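Local coordinates for protein GDP-perosamine synthase (Caulobacter crescentus, PDB 3BN1) that catalyses the pyridoxal phosphate-dependent amino transfer from L-glutamate to GDP-4-keto-6-deoxy-D-mannose that yields GDP-perosamine for O-antigen synthesis, at residues A[22-27]-A[235-240]; A[52-57]-A[199-204]; A[155-160]-A[177-182]. One frame throughout, in Å; residues are numbered along the deposited sequence.

Contact 1. Residues A[22-27]-A[235-240]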
loop_
_atom_site.group_PDB
_atom_site.type_symbol
_atom_site.label_atom_id
_atom_site.label_comp_id
_atom_site.label_asym_id
_atom_site.label_seq_id
_atom_site.Cartn_x
_atom_site.Cartn_y
_atom_site.Cartn_z
ATOM N N ASP A 22 -17.439 -0.517 -16.745
ATOM C CA ASP A 22 -18.553 0.312 -16.293
ATOM C C ASP A 22 -18.356 0.934 -14.902
ATOM O O ASP A 22 -18.489 2.161 -14.744
ATOM C CB ASP A 22 -19.925 -0.381 -16.491
ATOM C CG ASP A 22 -21.073 0.310 -15.722
ATOM O OD1 ASP A 22 -21.483 1.444 -16.055
ATOM O OD2 ASP A 22 -21.614 -0.294 -14.771
ATOM N N TYR A 23 -18.064 0.113 -13.893
ATOM C CA TYR A 23 -17.912 0.611 -12.534
ATOM C C TYR A 23 -16.753 1.602 -12.415
ATOM O O TYR A 23 -16.868 2.674 -11.809
ATOM C CB TYR A 23 -17.742 -0.564 -11.578
ATOM C CG TYR A 23 -18.944 -1.469 -11.403
ATOM C CD1 TYR A 23 -20.097 -1.280 -12.124
ATOM C CD2 TYR A 23 -18.917 -2.548 -10.536
ATOM C CE1 TYR A 23 -21.188 -2.119 -11.939
ATOM C CE2 TYR A 23 -19.953 -3.399 -10.388
ATOM C CZ TYR A 23 -21.124 -3.158 -11.067
ATOM O OH TYR A 23 -22.246 -3.944 -10.907
ATOM N N VAL A 24 -15.637 1.278 -13.059
ATOM C CA VAL A 24 -14.529 2.201 -13.040
ATOM C C VAL A 24 -14.867 3.547 -13.671
ATOM O O VAL A 24 -14.597 4.620 -13.100
ATOM C CB VAL A 24 -13.297 1.558 -13.713
ATOM C CG1 VAL A 24 -12.290 2.677 -13.919
ATOM C CG2 VAL A 24 -12.753 0.464 -12.732
ATOM N N LEU A 25 -15.461 3.492 -14.860
ATOM C CA LEU A 25 -15.856 4.727 -15.551
ATOM C C LEU A 25 -16.749 5.568 -14.625
ATOM O O LEU A 25 -16.731 6.812 -14.622
ATOM C CB LEU A 25 -16.599 4.362 -16.840
ATOM C CG LEU A 25 -15.633 4.160 -18.010
ATOM C CD1 LEU A 25 -16.437 3.906 -19.283
ATOM C CD2 LEU A 25 -14.580 5.326 -18.220
ATOM N N GLU A 26 -17.580 4.895 -13.841
ATOM C CA GLU A 26 -18.432 5.642 -12.910
ATOM C C GLU A 26 -17.581 6.372 -11.885
ATOM O O GLU A 26 -17.892 7.522 -11.511
ATOM C CB GLU A 26 -19.418 4.720 -12.194
ATOM C CG GLU A 26 -20.315 5.495 -11.214
ATOM C CD GLU A 26 -21.091 4.587 -10.268
ATOM O OE1 GLU A 26 -21.570 3.529 -10.761
ATOM O OE2 GLU A 26 -21.150 4.900 -9.050
ATOM N N CYS A 27 -16.509 5.722 -11.420
ATOM C CA CYS A 27 -15.688 6.394 -10.403
ATOM C C CYS A 27 -15.074 7.603 -11.066
ATOM O O CYS A 27 -14.918 8.622 -10.437
ATOM C CB CYS A 27 -14.519 5.563 -9.845
ATOM S SG CYS A 27 -14.952 4.027 -9.020
ATOM N N THR A 235 -8.429 1.836 -3.038
ATOM C CA THR A 235 -9.141 2.891 -3.734
ATOM C C THR A 235 -10.558 2.432 -4.180
ATOM O O THR A 235 -10.855 1.218 -4.304
ATOM C CB THR A 235 -8.437 3.355 -5.015
ATOM O OG1 THR A 235 -8.301 2.269 -5.989
ATOM C CG2 THR A 235 -7.141 4.029 -4.647
ATOM N N ASN A 236 -11.425 3.412 -4.437
ATOM C CA ASN A 236 -12.779 3.141 -4.907
ATOM C C ASN A 236 -12.664 2.518 -6.291
ATOM O O ASN A 236 -13.524 1.725 -6.676
ATOM C CB ASN A 236 -13.587 4.454 -4.995
ATOM C CG ASN A 236 -15.124 4.238 -5.014
ATOM O OD1 ASN A 236 -15.677 3.386 -4.310
ATOM N ND2 ASN A 236 -15.820 5.082 -5.784
ATOM N N ILE A 237 -11.641 2.891 -7.060
ATOM C CA ILE A 237 -11.428 2.308 -8.396
ATOM C C ILE A 237 -11.086 0.808 -8.279
ATOM O O ILE A 237 -11.701 -0.012 -8.957
ATOM C CB ILE A 237 -10.264 3.052 -9.204
ATOM C CG1 ILE A 237 -10.820 4.377 -9.808
ATOM C CG2 ILE A 237 -9.755 2.104 -10.316
ATOM C CD1 ILE A 237 -9.868 5.238 -10.676
ATOM N N GLN A 238 -10.168 0.452 -7.371
ATOM C CA GLN A 238 -9.831 -0.955 -7.165
ATOM C C GLN A 238 -11.073 -1.703 -6.661
ATOM O O GLN A 238 -11.311 -2.836 -7.041
ATOM C CB GLN A 238 -8.713 -1.124 -6.106
ATOM C CG GLN A 238 -7.328 -0.569 -6.511
ATOM C CD GLN A 238 -6.489 -0.126 -5.306
ATOM O OE1 GLN A 238 -6.375 1.058 -5.054
ATOM N NE2 GLN A 238 -5.938 -1.072 -4.568
ATOM N N ALA A 239 -11.859 -1.089 -5.780
ATOM C CA ALA A 239 -13.046 -1.801 -5.250
ATOM C C ALA A 239 -14.084 -1.996 -6.363
ATOM O O ALA A 239 -14.859 -2.973 -6.378
ATOM C CB ALA A 239 -13.703 -1.056 -4.055
ATOM N N ALA A 240 -14.133 -1.028 -7.271
ATOM C CA ALA A 240 -15.091 -1.127 -8.367
ATOM C C ALA A 240 -14.740 -2.364 -9.206
ATOM O O ALA A 240 -15.587 -3.231 -9.446
ATOM C CB ALA A 240 -15.158 0.177 -9.184
#
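The methyl of Ala240 is met by two side chains of the partner helix: Tyr23 CB lies 3.6 Å from Ala240 CB, and Cys27 SG, one turn further along, reaches the same CB at 3.9 Å. Tyr23 points its CB at the partner helix, but the ring swings past it, so that Ala240 O lies at the ring edge, near its plane and closest to CD2, while Arg38 and Phe39 pack against the ring. Val24 and Ile237 meet at a slant, branch to branch, with CG2 to CG2 at 4.2 Å. The thiol of Cys27 is set anti to its own carbonyl carbon (chi1 -60°), which brings SG beside the amide of Asn236, 3.5 Å from ND2; ND2 is hydrogen-bonded to Trp32 O, and OD1 takes a weak bond from Ile40 N. Cys27 CB, for its part, rests on Ile237 CG1 at 3.9 Å. With Ala240 and Cys27 between them, the axes of 22-27 and 236-240 approach to 8.6 Å. Val24 also packs on Val24 of the second subunit, and Ile237 on its Ile241, so the pair sits at the dimer interface. Thr235 and Gln238 start the second helix with a capping box, and the whole is an antiparallel helix-helix packing, its axes 161° apart.

Contact 2. Residues A[52-57]-A[199-204]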
loop_
_atom_site.group_PDB
_atom_site.type_symbol
_atom_site.label_atom_id
_atom_site.label_comp_id
_atom_site.label_asym_id
_atom_site.label_seq_id
_atom_site.Cartn_x
_atom_site.Cartn_y
_atom_site.Cartn_z
ATOM N N GLY A 52 -19.214 -15.601 3.899
ATOM C CA GLY A 52 -20.055 -15.994 5.017
ATOM C C GLY A 52 -19.540 -15.454 6.354
ATOM O O GLY A 52 -19.771 -16.043 7.409
ATOM N N VAL A 53 -18.966 -14.261 6.368
ATOM C CA VAL A 53 -18.481 -13.763 7.661
ATOM C C VAL A 53 -19.079 -12.398 7.870
ATOM O O VAL A 53 -19.660 -11.833 6.939
ATOM C CB VAL A 53 -16.945 -13.574 7.661
ATOM C CG1 VAL A 53 -16.207 -14.867 7.536
ATOM C CG2 VAL A 53 -16.536 -12.602 6.581
ATOM N N LYS A 54 -18.911 -11.848 9.071
ATOM C CA LYS A 54 -19.443 -10.522 9.339
ATOM C C LYS A 54 -18.682 -9.369 8.729
ATOM O O LYS A 54 -19.294 -8.419 8.203
ATOM C CB LYS A 54 -19.724 -10.299 10.826
ATOM C CG LYS A 54 -20.357 -11.567 11.460
ATOM C CD LYS A 54 -20.715 -11.498 12.903
ATOM C CE LYS A 54 -20.593 -10.111 13.505
ATOM N NZ LYS A 54 -19.889 -10.213 14.826
ATOM N N HIS A 55 -17.356 -9.436 8.768
ATOM C CA HIS A 55 -16.621 -8.283 8.277
ATOM C C HIS A 55 -15.639 -8.562 7.190
ATOM O O HIS A 55 -14.999 -9.609 7.177
ATOM C CB HIS A 55 -15.827 -7.691 9.421
ATOM C CG HIS A 55 -16.592 -7.593 10.703
ATOM N ND1 HIS A 55 -17.482 -6.570 10.955
ATOM C CD2 HIS A 55 -16.572 -8.366 11.817
ATOM C CE1 HIS A 55 -18.022 -6.751 12.151
ATOM N NE2 HIS A 55 -17.459 -7.811 12.707
ATOM N N ALA A 56 -15.446 -7.557 6.360
ATOM C CA ALA A 56 -14.387 -7.644 5.352
ATOM C C ALA A 56 -13.790 -6.235 5.239
ATOM O O ALA A 56 -14.512 -5.221 5.130
ATOM C CB ALA A 56 -14.882 -8.154 4.056
ATOM N N ILE A 57 -12.476 -6.182 5.360
ATOM C CA ILE A 57 -11.687 -4.948 5.338
ATOM C C ILE A 57 -10.771 -4.905 4.126
ATOM O O ILE A 57 -9.797 -5.660 4.040
ATOM C CB ILE A 57 -10.849 -4.841 6.672
ATOM C CG1 ILE A 57 -11.727 -4.805 7.948
ATOM C CG2 ILE A 57 -10.010 -3.526 6.678
ATOM C CD1 ILE A 57 -12.163 -6.179 8.560
ATOM N N THR A 199 -10.803 -10.815 6.256
ATOM C CA THR A 199 -12.116 -11.255 6.688
ATOM C C THR A 199 -12.045 -11.725 8.144
ATOM O O THR A 199 -11.007 -12.185 8.616
ATOM C CB THR A 199 -12.710 -12.353 5.795
ATOM O OG1 THR A 199 -11.814 -13.453 5.761
ATOM C CG2 THR A 199 -12.980 -11.861 4.379
ATOM N N THR A 200 -13.112 -11.421 8.872
ATOM C CA THR A 200 -13.206 -11.776 10.253
ATOM C C THR A 200 -14.608 -11.701 10.806
ATOM O O THR A 200 -15.467 -11.009 10.280
ATOM C CB THR A 200 -12.262 -10.959 11.150
ATOM O OG1 THR A 200 -12.202 -11.583 12.441
ATOM C CG2 THR A 200 -12.777 -9.493 11.347
ATOM N N ASN A 201 -14.859 -12.480 11.853
ATOM C CA ASN A 201 -16.174 -12.383 12.472
ATOM C C ASN A 201 -16.131 -11.518 13.724
ATOM O O ASN A 201 -17.158 -11.014 14.116
ATOM C CB ASN A 201 -16.789 -13.756 12.766
ATOM C CG ASN A 201 -17.388 -14.415 11.498
ATOM O OD1 ASN A 201 -18.215 -13.823 10.800
ATOM N ND2 ASN A 201 -16.915 -15.611 11.174
ATOM N N ASP A 202 -14.947 -11.306 14.312
ATOM C CA ASP A 202 -14.780 -10.555 15.552
ATOM C C ASP A 202 -14.882 -9.065 15.372
ATOM O O ASP A 202 -14.096 -8.467 14.643
ATOM C CB ASP A 202 -13.463 -10.866 16.203
ATOM C CG ASP A 202 -13.294 -10.121 17.512
ATOM O OD1 ASP A 202 -13.923 -10.557 18.490
ATOM O OD2 ASP A 202 -12.569 -9.101 17.535
ATOM N N ASP A 203 -15.851 -8.456 16.036
ATOM C CA ASP A 203 -16.101 -7.024 15.827
ATOM C C ASP A 203 -14.949 -6.170 16.279
ATOM O O ASP A 203 -14.688 -5.097 15.777
ATOM C CB ASP A 203 -17.278 -6.542 16.673
ATOM C CG ASP A 203 -18.626 -7.105 16.249
ATOM O OD1 ASP A 203 -18.773 -7.829 15.249
ATOM O OD2 ASP A 203 -19.601 -6.795 16.951
ATOM N N ASP A 204 -14.293 -6.565 17.338
ATOM C CA ASP A 204 -13.296 -5.649 17.800
ATOM C C ASP A 204 -12.045 -5.724 16.947
ATOM O O ASP A 204 -11.338 -4.731 16.783
ATOM C CB ASP A 204 -13.022 -5.940 19.276
ATOM C CG ASP A 204 -14.159 -5.451 20.217
ATOM O OD1 ASP A 204 -15.294 -5.156 19.771
ATOM O OD2 ASP A 204 -13.930 -5.364 21.445
HETATM O O HOH W 1 -18.475 -17.457 9.195
#
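His55 and Thr200 form a hydrogen-bonded pair of an antiparallel beta ladder, where the edge strand 55-59 joins strand 196-200 in the mixed sheet of the aminotransferase fold. The pair is closed by His55 N to Thr200 O at 2.9 Å and by Thr200 N to His55 O, and the next pair, Ala56 with Thr199, is non-hydrogen-bonded. Thr199 CA adds a weaker C-H contact to His55 O.

Side-chain to backbone bonds extend the pairing beyond the ladder. Asn201 OD1 takes the N-H of Lys54 at 2.7 Å, tilted from the plane of the amide, so the side chain continues the ladder where the backbones part. Its ND2 turns the other way to a water that donates to Gly52 O; Gly52, with positive phi, closes the preceding helix in a Schellman motif.

Apolar contact is modest. Val53 CG2 packs on Thr199 CB at 3.9 Å, the two side chains crossing at about a right angle, and Thr200 CG2 lies against CB and CD2 of His55. Both threonine hydroxyls bond to other parts of the chain, Thr199 OG1 to Gly174 O and Thr200 OG1 to Asp178 O.

Charge is gathered at the exposed end. Lys54, bent at chi3 and chi4, brings its ammonium to the backbone carbonyl of Asn201, 2.9 Å from NZ to O and nearly in line with C=O, and makes a salt bridge to Asp203 in the first turn of helix 203-213. Asp203 OD1 receives Lys54 NZ at 2.7 Å on its syn side and His55 NE2 at 2.9 Å on its anti side, from opposite faces of the carboxylate plane, with the oxygen lying in the plane of the imidazole ring.

Contact 3. Residues A[155-160]-A[177-182]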
loop_
_atom_site.group_PDB
_atom_site.type_symbol
_atom_site.label_atom_id
_atom_site.label_comp_id
_atom_site.label_asym_id
_atom_site.label_seq_id
_atom_site.Cartn_x
_atom_site.Cartn_y
_atom_site.Cartn_z
ATOM N N LEU A 155 -3.958 -18.047 18.096
ATOM C CA LEU A 155 -4.758 -17.466 17.032
ATOM C C LEU A 155 -4.398 -18.207 15.732
ATOM O O LEU A 155 -3.306 -18.772 15.582
ATOM C CB LEU A 155 -4.358 -16.009 16.841
ATOM C CG LEU A 155 -4.759 -15.159 18.066
ATOM C CD1 LEU A 155 -4.077 -13.784 17.975
ATOM C CD2 LEU A 155 -6.287 -15.041 17.983
ATOM N N VAL A 156 -5.321 -18.167 14.780
ATOM C CA VAL A 156 -5.065 -18.779 13.492
ATOM C C VAL A 156 -5.389 -17.692 12.478
ATOM O O VAL A 156 -6.419 -17.029 12.552
ATOM C CB VAL A 156 -5.945 -20.060 13.247
ATOM C CG1 VAL A 156 -5.738 -20.640 11.826
ATOM C CG2 VAL A 156 -5.619 -21.134 14.274
ATOM N N ILE A 157 -4.495 -17.491 11.522
ATOM C CA ILE A 157 -4.816 -16.529 10.509
ATOM C C ILE A 157 -4.606 -17.226 9.181
ATOM O O ILE A 157 -3.512 -17.732 8.885
ATOM C CB ILE A 157 -3.899 -15.299 10.564
ATOM C CG1 ILE A 157 -4.081 -14.481 9.279
ATOM C CG2 ILE A 157 -2.429 -15.727 10.874
ATOM C CD1 ILE A 157 -3.115 -13.328 9.110
ATOM N N GLU A 158 -5.660 -17.303 8.384
ATOM C CA GLU A 158 -5.489 -17.978 7.088
ATOM C C GLU A 158 -4.874 -17.019 6.051
ATOM O O GLU A 158 -5.391 -15.898 5.763
ATOM C CB GLU A 158 -6.834 -18.364 6.503
ATOM C CG GLU A 158 -7.833 -19.206 7.367
ATOM C CD GLU A 158 -9.260 -19.158 6.695
ATOM O OE1 GLU A 158 -9.354 -19.543 5.490
ATOM O OE2 GLU A 158 -10.239 -18.663 7.337
ATOM N N ASP A 159 -3.788 -17.465 5.443
ATOM C CA ASP A 159 -3.301 -16.706 4.282
ATOM C C ASP A 159 -4.121 -17.331 3.152
ATOM O O ASP A 159 -3.773 -18.399 2.592
ATOM C CB ASP A 159 -1.830 -16.946 3.970
ATOM C CG ASP A 159 -1.356 -16.067 2.832
ATOM O OD1 ASP A 159 -2.205 -15.454 2.126
ATOM O OD2 ASP A 159 -0.121 -15.935 2.675
ATOM N N ALA A 160 -5.249 -16.720 2.821
ATOM C CA ALA A 160 -6.110 -17.314 1.784
ATOM C C ALA A 160 -5.921 -16.658 0.428
ATOM O O ALA A 160 -6.844 -16.690 -0.399
ATOM C CB ALA A 160 -7.578 -17.209 2.204
ATOM N N GLY A 177 -10.251 -19.186 10.312
ATOM C CA GLY A 177 -9.422 -18.809 11.479
ATOM C C GLY A 177 -10.022 -17.606 12.253
ATOM O O GLY A 177 -11.208 -17.278 12.175
ATOM N N ASP A 178 -9.192 -16.923 13.027
ATOM C CA ASP A 178 -9.618 -15.724 13.698
ATOM C C ASP A 178 -9.823 -14.647 12.650
ATOM O O ASP A 178 -10.728 -13.784 12.751
ATOM C CB ASP A 178 -8.540 -15.428 14.718
ATOM C CG ASP A 178 -8.564 -16.486 15.835
ATOM O OD1 ASP A 178 -9.497 -16.426 16.694
ATOM O OD2 ASP A 178 -7.676 -17.379 15.856
ATOM N N CYS A 179 -8.990 -14.697 11.610
ATOM C CA CYS A 179 -9.184 -13.752 10.513
ATOM C C CYS A 179 -8.480 -14.395 9.340
ATOM O O CYS A 179 -7.968 -15.527 9.441
ATOM C CB CYS A 179 -8.606 -12.356 10.788
ATOM S SG CYS A 179 -6.834 -12.441 11.242
ATOM N N ALA A 180 -8.551 -13.762 8.183
ATOM C CA ALA A 180 -7.876 -14.392 7.029
ATOM C C ALA A 180 -7.613 -13.256 6.076
ATOM O O ALA A 180 -8.290 -12.217 6.152
ATOM C CB ALA A 180 -8.823 -15.353 6.324
ATOM N N THR A 181 -6.719 -13.508 5.113
ATOM C CA THR A 181 -6.419 -12.489 4.106
ATOM C C THR A 181 -6.474 -13.080 2.690
ATOM O O THR A 181 -6.350 -14.303 2.454
ATOM C CB THR A 181 -5.064 -11.822 4.362
ATOM O OG1 THR A 181 -4.089 -12.828 4.160
ATOM C CG2 THR A 181 -4.935 -11.405 5.834
ATOM N N PHE A 182 -6.741 -12.164 1.769
ATOM C CA PHE A 182 -6.818 -12.477 0.364
ATOM C C PHE A 182 -6.072 -11.443 -0.449
ATOM O O PHE A 182 -5.896 -10.280 -0.036
ATOM C CB PHE A 182 -8.264 -12.447 -0.127
ATOM C CG PHE A 182 -9.143 -13.452 0.530
ATOM C CD1 PHE A 182 -9.768 -13.156 1.757
ATOM C CD2 PHE A 182 -9.366 -14.679 -0.083
ATOM C CE1 PHE A 182 -10.559 -14.121 2.396
ATOM C CE2 PHE A 182 -10.271 -15.590 0.441
ATOM C CZ PHE A 182 -10.851 -15.333 1.716
HETATM O O HOH W 2 -2.886 -12.606 1.805
#
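One face of the Phe182 ring carries the methyl of Ala160, a CH-pi contact with CB 3.9 Å from the ring centroid and shifted toward the rim. Phe47 meets the same ring edge-to-face. Among the carboxylates, Asp178 lays its CG against Leu155 CD2 at 3.4 Å, the two side chains crossing at about a right angle, and offers the anti lone pair of OD2 to Val156 N at 2.7 Å. Asp178 N in turn gives its hydrogen to Val156 O, so this residue grips the neighbouring strand through both backbone and side chain. Glu158 OE2 is approached on its anti side, tilted 28° from the carboxylate plane, by Gly177 N at 3.0 Å; Leu176 N also reaches OE2, while His134 NE2 and Gly174 N hold OE1, a dense set of donors consistent with a buried carboxylate.

Strands 155-159 and 179-182 run parallel at the centre of the large aminotransferase sheet, typical of the aspartate aminotransferase fold. Both backbone groups of Glu158 take part in the ladder: its N bonds Cys179 O, and its O accepts Thr181 N at 2.8 Å. On the face bearing Ile157, Cys179, Asp159 and Thr181, Ile157 CG1 touches Cys179 SG at 3.9 Å. The Asp159 carboxylate extends toward the cofactor, its CG turned opposite the backbone N (chi1 -176°): OD2 bonds Ser91 OG and lies close to N1 of the pyridoxal-modified Lys188, and a water spans Asp159 OD1 and Thr181 OG1.

Overall arrangement
Contacts 2 and 3 belong to one sheet, whereas contact 1 stands apart, its centre 23 Å from that of contact 2 and 27 Å from that of contact 3. Strands 179-183 and 196-200 are neighbours, so the two sheet contacts touch directly, through a probable hydrogen bond of Thr199 N with Ala180 O. Contact 3 is buried mid-sheet; its carboxylates are met by backbone N-H groups and side chains, and that of Asp159 lies close to the cofactor. Contact 2 lies at the edge of the sheet and is partly exposed, which suits its salt bridge and water. Contact 1, also buried, is helical and relies on apolar packing at the subunit interface; along the chain it encloses both others.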